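Local coordinates for DUF3863 domain-containing protein (Parabacteroides distasonis, PDB 3LM3) that is of unknown function but is probably a glycoside hydrolase or carbohydrate deacetylase, at residues 186-194 with 333-343. Sequence-based numbering, arbitrary orientation.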
loop_
_atom_site.group_PDB
_atom_site.type_symbol
_atom_site.label_atom_id
_atom_site.label_comp_id
_atom_site.label_asym_id
_atom_site.label_seq_id
_atom_site.Cartn_x
_atom_site.Cartn_y
_atom_site.Cartn_z
ATOM N N GLY A 186 -4.833 -10.814 -3.610
ATOM C CA GLY A 186 -5.500 -11.785 -2.765
ATOM C C GLY A 186 -5.686 -11.392 -1.323
ATOM O O GLY A 186 -6.480 -12.031 -0.599
ATOM N N SER A 187 -4.927 -10.405 -0.861
ATOM C CA SER A 187 -4.938 -9.998 0.540
ATOM C C SER A 187 -6.071 -9.040 0.865
ATOM O O SER A 187 -6.699 -8.480 -0.040
ATOM C CB SER A 187 -3.614 -9.350 0.899
ATOM O OG SER A 187 -3.519 -7.983 0.450
ATOM N N PRO A 188 -6.314 -8.790 2.158
ATOM C CA PRO A 188 -7.067 -7.590 2.530
ATOM C C PRO A 188 -6.301 -6.340 2.165
ATOM O O PRO A 188 -5.078 -6.358 2.069
ATOM C CB PRO A 188 -7.192 -7.681 4.071
ATOM C CG PRO A 188 -6.935 -9.159 4.377
ATOM C CD PRO A 188 -5.895 -9.561 3.355
ATOM N N SER A 189 -7.022 -5.240 1.952
ATOM C CA SER A 189 -6.398 -3.963 1.657
ATOM C C SER A 189 -6.186 -3.124 2.899
ATOM O O SER A 189 -5.414 -2.178 2.860
ATOM C CB SER A 189 -7.191 -3.199 0.624
ATOM O OG SER A 189 -8.420 -2.745 1.136
ATOM N N TYR A 190 -6.865 -3.433 3.982
ATOM C CA TYR A 190 -6.673 -2.744 5.257
ATOM C C TYR A 190 -5.810 -3.621 6.152
ATOM O O TYR A 190 -5.446 -4.762 5.777
ATOM C CB TYR A 190 -8.019 -2.373 5.895
ATOM C CG TYR A 190 -8.487 -0.922 5.713
ATOM C CD1 TYR A 190 -8.105 -0.149 4.611
ATOM C CD2 TYR A 190 -9.367 -0.369 6.635
ATOM C CE1 TYR A 190 -8.544 1.153 4.473
ATOM C CE2 TYR A 190 -9.819 0.939 6.507
ATOM C CZ TYR A 190 -9.418 1.692 5.410
ATOM O OH TYR A 190 -9.940 2.966 5.231
ATOM N N PRO A 191 -5.425 -3.097 7.325
ATOM C CA PRO A 191 -4.335 -3.747 8.054
ATOM C C PRO A 191 -4.726 -5.095 8.621
ATOM O O PRO A 191 -5.880 -5.326 9.002
ATOM C CB PRO A 191 -4.030 -2.769 9.179
ATOM C CG PRO A 191 -4.435 -1.436 8.568
ATOM C CD PRO A 191 -5.709 -1.741 7.843
ATOM N N PHE A 192 -3.755 -6.008 8.655
ATOM C CA PHE A 192 -3.958 -7.337 9.224
ATOM C C PHE A 192 -2.636 -7.903 9.714
ATOM O O PHE A 192 -1.575 -7.434 9.308
ATOM C CB PHE A 192 -4.586 -8.305 8.196
ATOM C CG PHE A 192 -3.724 -8.552 6.959
ATOM C CD1 PHE A 192 -3.689 -7.629 5.937
ATOM C CD2 PHE A 192 -2.956 -9.710 6.831
ATOM C CE1 PHE A 192 -2.920 -7.839 4.809
ATOM C CE2 PHE A 192 -2.166 -9.915 5.700
ATOM C CZ PHE A 192 -2.136 -8.978 4.702
ATOM N N TYR A 193 -2.721 -8.916 10.580
ATOM C CA TYR A 193 -1.543 -9.705 10.985
ATOM C C TYR A 193 -1.401 -10.884 10.019
ATOM O O TYR A 193 -2.331 -11.681 9.872
ATOM C CB TYR A 193 -1.733 -10.211 12.404
ATOM C CG TYR A 193 -1.798 -9.165 13.490
ATOM C CD1 TYR A 193 -0.662 -8.533 13.947
ATOM C CD2 TYR A 193 -2.990 -8.874 14.115
ATOM C CE1 TYR A 193 -0.712 -7.639 14.981
ATOM C CE2 TYR A 193 -3.057 -7.942 15.153
ATOM C CZ TYR A 193 -1.921 -7.357 15.607
ATOM O OH TYR A 193 -1.923 -6.422 16.646
ATOM N N PRO A 194 -0.253 -10.993 9.339
ATOM C CA PRO A 194 -0.083 -12.053 8.356
ATOM C C PRO A 194 0.182 -13.421 9.013
ATOM O O PRO A 194 0.636 -13.513 10.163
ATOM C CB PRO A 194 1.122 -11.586 7.559
ATOM C CG PRO A 194 1.961 -10.834 8.613
ATOM C CD PRO A 194 0.954 -10.143 9.451
ATOM N N TYR A 333 -6.207 -3.441 17.786
ATOM C CA TYR A 333 -6.548 -4.738 17.219
ATOM C C TYR A 333 -5.444 -5.709 17.563
ATOM O O TYR A 333 -4.298 -5.496 17.175
ATOM C CB TYR A 333 -6.680 -4.621 15.677
ATOM C CG TYR A 333 -7.781 -3.674 15.220
ATOM C CD1 TYR A 333 -9.075 -4.147 15.036
ATOM C CD2 TYR A 333 -7.553 -2.327 15.017
ATOM C CE1 TYR A 333 -10.109 -3.282 14.651
ATOM C CE2 TYR A 333 -8.588 -1.453 14.637
ATOM C CZ TYR A 333 -9.853 -1.957 14.458
ATOM O OH TYR A 333 -10.876 -1.104 14.092
ATOM N N LYS A 334 -5.785 -6.767 18.298
ATOM C CA LYS A 334 -4.794 -7.694 18.818
ATOM C C LYS A 334 -4.752 -9.053 18.132
ATOM O O LYS A 334 -3.799 -9.817 18.329
ATOM C CB LYS A 334 -5.044 -7.904 20.312
ATOM C CG LYS A 334 -4.931 -6.620 21.153
ATOM C CD LYS A 334 -3.539 -5.987 20.998
ATOM C CE LYS A 334 -3.343 -4.802 21.879
ATOM N NZ LYS A 334 -2.022 -4.183 21.609
ATOM N N SER A 335 -5.782 -9.367 17.355
ATOM C CA SER A 335 -5.801 -10.591 16.526
ATOM C C SER A 335 -6.653 -10.293 15.323
ATOM O O SER A 335 -7.310 -9.248 15.252
ATOM C CB SER A 335 -6.370 -11.788 17.273
ATOM O OG SER A 335 -7.770 -11.763 17.244
ATOM N N ASN A 336 -6.690 -11.213 14.378
ATOM C CA ASN A 336 -7.521 -11.010 13.220
ATOM C C ASN A 336 -8.983 -11.316 13.448
ATOM O O ASN A 336 -9.789 -11.136 12.554
ATOM C CB ASN A 336 -6.970 -11.794 12.033
ATOM C CG ASN A 336 -5.585 -11.310 11.615
ATOM O OD1 ASN A 336 -5.306 -10.097 11.614
ATOM N ND2 ASN A 336 -4.710 -12.236 11.240
ATOM N N ASP A 337 -9.342 -11.700 14.669
ATOM C CA ASP A 337 -10.751 -11.793 15.024
ATOM C C ASP A 337 -11.357 -10.425 15.310
ATOM O O ASP A 337 -12.578 -10.303 15.417
ATOM C CB ASP A 337 -10.942 -12.647 16.276
ATOM C CG ASP A 337 -10.555 -14.094 16.075
ATOM O OD1 ASP A 337 -10.780 -14.635 14.976
ATOM O OD2 ASP A 337 -10.085 -14.689 17.075
ATOM N N ASP A 338 -10.516 -9.411 15.470
ATOM C CA ASP A 338 -10.939 -8.109 15.967
ATOM C C ASP A 338 -11.390 -7.143 14.868
ATOM O O ASP A 338 -11.925 -6.080 15.188
ATOM C CB ASP A 338 -9.805 -7.439 16.761
ATOM C CG ASP A 338 -9.505 -8.130 18.069
ATOM O OD1 ASP A 338 -10.311 -8.983 18.521
ATOM O OD2 ASP A 338 -8.458 -7.782 18.677
ATOM N N TRP A 339 -11.169 -7.495 13.599
ATOM C CA TRP A 339 -11.525 -6.619 12.490
ATOM C C TRP A 339 -12.387 -7.321 11.456
ATOM O O TRP A 339 -12.410 -8.534 11.352
ATOM C CB TRP A 339 -10.288 -6.028 11.802
ATOM C CG TRP A 339 -9.291 -7.035 11.309
ATOM C CD1 TRP A 339 -8.179 -7.466 11.970
ATOM C CD2 TRP A 339 -9.290 -7.715 10.038
ATOM N NE1 TRP A 339 -7.487 -8.351 11.204
ATOM C CE2 TRP A 339 -8.154 -8.544 10.021
ATOM C CE3 TRP A 339 -10.123 -7.700 8.925
ATOM C CZ2 TRP A 339 -7.852 -9.363 8.945
ATOM C CZ3 TRP A 339 -9.807 -8.515 7.846
ATOM C CH2 TRP A 339 -8.695 -9.349 7.880
ATOM N N ASN A 340 -13.135 -6.512 10.718
ATOM C CA ASN A 340 -14.029 -6.985 9.686
ATOM C C ASN A 340 -14.293 -5.751 8.838
ATOM O O ASN A 340 -14.946 -4.829 9.299
ATOM C CB ASN A 340 -15.309 -7.562 10.316
ATOM C CG ASN A 340 -16.230 -8.202 9.316
ATOM O OD1 ASN A 340 -16.261 -7.843 8.162
ATOM N ND2 ASN A 340 -16.998 -9.193 9.785
ATOM N N TYR A 341 -13.702 -5.688 7.646
ATOM C CA TYR A 341 -13.737 -4.479 6.832
ATOM C C TYR A 341 -14.740 -4.566 5.690
ATOM O O TYR A 341 -14.911 -5.624 5.062
ATOM C CB TYR A 341 -12.381 -4.185 6.234
ATOM C CG TYR A 341 -11.237 -4.143 7.210
ATOM C CD1 TYR A 341 -11.234 -3.274 8.304
ATOM C CD2 TYR A 341 -10.119 -4.946 7.022
ATOM C CE1 TYR A 341 -10.157 -3.206 9.181
ATOM C CE2 TYR A 341 -9.029 -4.894 7.888
ATOM C CZ TYR A 341 -9.064 -4.029 8.971
ATOM O OH TYR A 341 -7.969 -3.933 9.815
ATOM N N ARG A 342 -15.418 -3.455 5.465
ATOM C CA ARG A 342 -16.375 -3.311 4.376
ATOM C C ARG A 342 -16.128 -1.989 3.669
ATOM O O ARG A 342 -15.805 -0.985 4.319
ATOM C CB ARG A 342 -17.802 -3.318 4.909
ATOM C CG ARG A 342 -18.206 -4.654 5.488
ATOM C CD ARG A 342 -19.552 -4.587 6.178
ATOM N NE ARG A 342 -19.461 -3.674 7.299
ATOM C CZ ARG A 342 -20.467 -3.051 7.902
ATOM N NH1 ARG A 342 -21.731 -3.237 7.506
ATOM N NH2 ARG A 342 -20.203 -2.241 8.932
ATOM N N PHE A 343 -16.282 -2.018 2.342
ATOM C CA PHE A 343 -16.248 -0.832 1.507
ATOM C C PHE A 343 -17.342 -0.878 0.473
ATOM O O PHE A 343 -17.699 -1.961 0.011
ATOM C CB PHE A 343 -14.895 -0.695 0.793
ATOM C CG PHE A 343 -13.739 -0.647 1.731
ATOM C CD1 PHE A 343 -13.401 0.529 2.376
ATOM C CD2 PHE A 343 -12.998 -1.783 2.001
ATOM C CE1 PHE A 343 -12.372 0.550 3.307
ATOM C CE2 PHE A 343 -11.937 -1.746 2.934
ATOM C CZ PHE A 343 -11.629 -0.572 3.566
#
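A buried contact of side-chain-to-backbone hydrogen bonds and aromatic packing joins loop 186-194, through Tyr193 and Tyr190, to Asn336, Tyr341 and Phe343 of 333-343, which runs from helix 322-332 into strand 341-346. The Asn336 carboxamide pairs with the backbone of Tyr193 in both directions: OD1 of Asn336 receives the Tyr193 amide N at 3.0 Å, on a lone pair, while ND2 of Asn336 gives to Tyr193 O at 2.8 Å. Asn336 OD1 also accepts from Trp339 NE1 (2.8 Å), so three bonds fix the rotation of the amide, and ND2 has a further partner in Ala203 O. Replacing Asn336 by alanine removes both ends of the amide, and is likely to leave the Tyr193 N-H and the Trp339 indole N-H without this acceptor and Tyr193 O without the ND2 donor. With CG beside its own backbone N (chi1 -65°), the Tyr193 ring runs past the backbone of Lys334 and Ser335, and Tyr193 OH donates to Tyr333 O, 2.6 Å away and in the carbonyl plane. Phe192 CB packs 3.5 Å from Trp339 CZ2. Tyr341 OH donates to Pro191 O (2.6 Å), which lies at the edge of the tyrosine ring; Trp329 NE1 also bonds this hydroxyl. Over the Tyr341 face sits Tyr190 CB, 3.5 Å from the ring centroid in a CH-pi contact, and the Tyr190 ring turns its edge to the same ring. Phe343 in turn points CZ at the centre of the Tyr190 face, with planes at 79°, while His269 and Trp281 hold the Tyr190 hydroxyl. The two edge-to-face pairs make Tyr190, Tyr341 and Phe343 an aromatic cluster, here joining the loop before strand 194-195 to an outermost strand of the four-stranded antiparallel sheet.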